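Local coordinates for protein putative phosphatase (Clostridium difficile, PDB 3SD7) that probably acts as a phosphatase of the haloacid dehalogenase-like hydrolase family, with a sodium ion bound at its metal site, at residues 170-173 and 174-178. Numbering follows the deposited sequence.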
# COMPACT_ATOMS: atom_id res chain seq x y z
N GLU A 170 -4.41 12.92 -3.83
CA GLU A 170 -3.75 13.94 -3.03
C GLU A 170 -2.30 13.62 -2.72
O GLU A 170 -1.43 14.49 -2.79
CB GLU A 170 -4.51 14.15 -1.72
CG GLU A 170 -5.92 14.61 -1.94
CD GLU A 170 -6.57 15.08 -0.66
OE1 GLU A 170 -5.95 14.90 0.42
OE2 GLU A 170 -7.69 15.62 -0.73
N VAL A 171 -2.03 12.36 -2.40
CA VAL A 171 -0.68 11.97 -2.09
C VAL A 171 0.17 11.87 -3.39
O VAL A 171 1.33 12.23 -3.39
CB VAL A 171 -0.67 10.71 -1.18
CG1 VAL A 171 -1.19 9.47 -1.89
CG2 VAL A 171 0.66 10.50 -0.64
N ILE A 172 -0.45 11.45 -4.49
CA ILE A 172 0.22 11.41 -5.80
C ILE A 172 0.62 12.83 -6.21
O ILE A 172 1.76 13.08 -6.57
CB ILE A 172 -0.68 10.79 -6.91
CG1 ILE A 172 -0.89 9.30 -6.63
CG2 ILE A 172 -0.03 10.97 -8.27
CD1 ILE A 172 -1.92 8.62 -7.56
N GLN A 173 -0.32 13.76 -6.12
CA GLN A 173 -0.02 15.13 -6.47
C GLN A 173 1.08 15.71 -5.58
O GLN A 173 1.97 16.40 -6.06
CB GLN A 173 -1.26 16.01 -6.36
CG GLN A 173 -1.02 17.43 -6.86
CD GLN A 173 -0.74 17.47 -8.36
OE1 GLN A 173 0.34 17.88 -8.79
NE2 GLN A 173 -1.68 17.00 -9.13
N TYR A 174 1.00 15.44 -4.28
CA TYR A 174 2.00 15.94 -3.34
C TYR A 174 3.41 15.51 -3.73
O TYR A 174 4.33 16.31 -3.77
CB TYR A 174 1.68 15.48 -1.89
CG TYR A 174 2.78 15.83 -0.89
CD1 TYR A 174 2.94 17.14 -0.42
CD2 TYR A 174 3.67 14.88 -0.45
CE1 TYR A 174 3.97 17.45 0.47
CE2 TYR A 174 4.69 15.19 0.44
CZ TYR A 174 4.84 16.45 0.89
OH TYR A 174 5.87 16.73 1.78
N VAL A 175 3.57 14.23 -4.07
CA VAL A 175 4.88 13.71 -4.34
C VAL A 175 5.41 14.19 -5.70
O VAL A 175 6.60 14.48 -5.83
CB VAL A 175 4.87 12.17 -4.04
CG1 VAL A 175 4.49 11.38 -5.29
CG2 VAL A 175 6.14 11.74 -3.45
N LEU A 176 4.54 14.34 -6.70
CA LEU A 176 4.95 14.95 -7.97
C LEU A 176 5.34 16.41 -7.80
O LEU A 176 6.27 16.91 -8.47
CB LEU A 176 3.84 14.86 -9.02
CG LEU A 176 3.55 13.47 -9.57
CD1 LEU A 176 2.46 13.64 -10.62
CD2 LEU A 176 4.82 12.83 -10.16
N ASP A 177 4.63 17.14 -6.94
CA ASP A 177 4.96 18.53 -6.73
C ASP A 177 6.37 18.64 -6.14
O ASP A 177 7.07 19.58 -6.45
CB ASP A 177 3.93 19.22 -5.86
CG ASP A 177 2.58 19.44 -6.58
OD1 ASP A 177 2.51 19.30 -7.82
OD2 ASP A 177 1.60 19.77 -5.90
N LEU A 178 6.79 17.68 -5.33
CA LEU A 178 8.15 17.71 -4.74
C LEU A 178 9.22 17.54 -5.81
O LEU A 178 10.35 17.99 -5.63
CB LEU A 178 8.35 16.60 -3.71
CG LEU A 178 7.51 16.65 -2.44
CD1 LEU A 178 7.75 15.38 -1.62
CD2 LEU A 178 7.79 17.96 -1.64
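Gln173 and Asp177, one helical turn apart, meet through both backbone and side chain. The amide N of Asp177 gives a hydrogen bond of 2.9 Å to the carbonyl O of Gln173. The side chain of Gln173 leaves the helix with CG anti to the backbone N (chi1 -174°), which sets this atom 3.6 Å from OD2 of Asp177; the bend at chi2 then turns the amide across the carboxylate. The amide and carboxylate planes are turned 36° against each other.

Tyr174 closes the first of the four rungs: its N donates a 3.0 Å hydrogen bond to O of Glu170, while its CB rests 3.4 Å from that same oxygen. Its ring swings away from the earlier turn, and CG of Leu178 sits over one face, offset toward the rim.

Ile172 and Leu176 occupy the buried side. Leu176 N reaches Ile172 O at 3.1 Å in the straightest of the four bonds, with an N-H...O angle of 168°, and CD1 of Leu176 lies a loose 4.3 Å from CG2 of Ile172. Both side chains continue onto Leu33 of strand 31-34 and Ile203 of helix 194-203, while Val171 and Val175, joined by their own i to i+4 bond, touch strands 128-133 and 155-159, Val171 on Ala132 and Ala157, Val175 on Leu130 and Tyr155.

The four successive rungs illustrate a regular amphipathic alpha-helix, with polar groups along one flank and aliphatic ones along another, packed against the parallel sheet of the Rossmann-like haloacid dehalogenase fold.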